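Local coordinates for DIR1 protein (Arabidopsis thaliana, PDB 2RKN) that binds lipids in an internal cavity, also binds zinc, and is required for long-distance signaling in systemic acquired resistance, at residues P27-P30 with C31-L35. Residues are numbered along the deposited sequence; the frame is centred on the assembly and turned at random. Where two conformers were deposited one is given.
Sequences PSQP and CCTAL
Ser-28 is the N-cap of the helix that starts at Gln-29. Ser-28 OG turns back over the first turn and accepts from Cys-31 N at 3.0 Å, with an N-H...O angle of 155°. Its chi1 sets OG between the serine's own N and carbonyl carbon, facing that amide. The same OG is hydrogen-bonded to Glu-14, so the cap also ties this helix start to helix 9-15. Ser-28 O takes the next amide, Cys-32 N, at 3.0 Å.

Gln-29 and Thr-33, one turn apart, lie on the exposed face. In one of two deposited conformers the glutamine chain bends back and Gln-29 OE1 comes to 2.8 Å from Thr-33 OG1. Gln-29 O is 3.1 Å from Thr-33 OG1. The hydroxyl proton of Thr-33 may go to Gln-29 O or, in this conformer, to OE1; the choice is not settled. The carbonyl of Gln-29 accepts from Thr-33 N as well, in a regular helical bond. Pro-30, in the first turn, has no N-H to give; its carbonyl accepts from Ala-34 N.

On another side, the Pro-27 ring lies against sulfur. Pro-27 CB is 3.8 Å from Cys-32 SG. Cys-31 SG is farther from Pro-27 CB, at 4.4 Å. The consecutive cysteines form the Cys-Cys pair of the eight-cysteine lipid-transfer fold. Cys-31 SG lies anti to its backbone N (chi1 172°), Cys-32 SG anti to its carbonyl carbon (-67°), and the sulfurs part to different disulfides: Cys-31 with Cys-15 at the end of helix 9-15, Cys-32 with Cys-69 just after helix 59-68. Pro-27, Cys-31 and Leu-35 pack on Leu-65 of helix 59-68. Leu-35 also touches the bound lysolipid, while Ala-34 touches the zinc ligand Glu-11 on helix 9-15.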
loop_
_atom_site.group_PDB
_atom_site.type_symbol
_atom_site.label_atom_id
_atom_site.label_comp_id
_atom_site.label_asym_id
_atom_site.label_seq_id
_atom_site.Cartn_x
_atom_site.Cartn_y
_atom_site.Cartn_z
ATOM N N PRO A 27 -5.003 5.268 7.571
ATOM C CA PRO A 27 -5.382 3.931 7.054
ATOM C C PRO A 27 -6.498 3.266 7.819
ATOM O O PRO A 27 -6.572 3.344 9.052
ATOM C CB PRO A 27 -4.099 3.131 7.141
ATOM C CG PRO A 27 -3.242 3.826 8.170
ATOM C CD PRO A 27 -3.620 5.327 8.057
ATOM N N SER A 28 -7.379 2.596 7.073
ATOM C CA SER A 28 -8.468 1.896 7.705
ATOM C C SER A 28 -7.980 0.636 8.329
ATOM O O SER A 28 -6.922 0.057 7.901
ATOM C CB SER A 28 -9.525 1.548 6.628
ATOM O OG SER A 28 -9.102 0.502 5.788
ATOM N N GLN A 29 -8.760 0.156 9.295
ATOM C CA GLN A 29 -8.494 -1.165 9.893
ATOM C C GLN A 29 -8.340 -2.295 8.872
ATOM O O GLN A 29 -7.339 -3.015 8.899
ATOM C CB GLN A 29 -9.553 -1.524 10.939
ATOM C CG GLN A 29 -9.169 -2.782 11.696
ATOM C CD GLN A 29 -7.735 -2.724 12.179
ATOM O OE1 GLN A 29 -6.859 -3.459 11.665
ATOM N NE2 GLN A 29 -7.473 -1.846 13.179
ATOM N N PRO A 30 -9.313 -2.459 7.964
ATOM C CA PRO A 30 -9.176 -3.470 6.883
ATOM C C PRO A 30 -7.903 -3.330 6.011
ATOM O O PRO A 30 -7.264 -4.357 5.683
ATOM C CB PRO A 30 -10.455 -3.272 6.073
ATOM C CG PRO A 30 -11.429 -2.767 7.063
ATOM C CD PRO A 30 -10.617 -1.764 7.849
ATOM N N CYS A 31 -7.474 -2.070 5.782
ATOM C CA CYS A 31 -6.195 -1.896 5.101
ATOM C C CYS A 31 -5.021 -2.452 5.929
ATOM O O CYS A 31 -4.209 -3.221 5.404
ATOM C CB CYS A 31 -5.969 -0.408 4.801
ATOM S SG CYS A 31 -4.262 -0.055 4.153
ATOM N N CYS A 32 -4.939 -2.041 7.195
ATOM C CA CYS A 32 -3.812 -2.467 8.005
ATOM C C CYS A 32 -3.821 -3.974 8.193
ATOM O O CYS A 32 -2.754 -4.594 8.209
ATOM C CB CYS A 32 -3.798 -1.713 9.321
ATOM S SG CYS A 32 -3.454 0.052 9.195
ATOM N N THR A 33 -4.994 -4.567 8.339
ATOM C CA THR A 33 -5.049 -6.003 8.542
ATOM C C THR A 33 -4.570 -6.779 7.298
ATOM O O THR A 33 -3.887 -7.780 7.379
ATOM C CB THR A 33 -6.472 -6.415 8.904
ATOM O OG1 THR A 33 -6.806 -5.806 10.177
ATOM C CG2 THR A 33 -6.567 -7.932 8.960
ATOM N N ALA A 34 -4.955 -6.281 6.113
ATOM C CA ALA A 34 -4.552 -6.920 4.871
ATOM C C ALA A 34 -3.036 -6.850 4.739
ATOM O O ALA A 34 -2.404 -7.791 4.303
ATOM C CB ALA A 34 -5.205 -6.172 3.692
ATOM N N LEU A 35 -2.449 -5.701 5.125
ATOM C CA LEU A 35 -1.001 -5.554 4.974
ATOM C C LEU A 35 -0.211 -6.566 5.839
ATOM O O LEU A 35 0.969 -6.851 5.536
ATOM C CB LEU A 35 -0.553 -4.120 5.425
ATOM C CG LEU A 35 -0.832 -3.107 4.341
ATOM C CD1 LEU A 35 -0.209 -1.780 4.900
ATOM C CD2 LEU A 35 -0.242 -3.399 2.983
#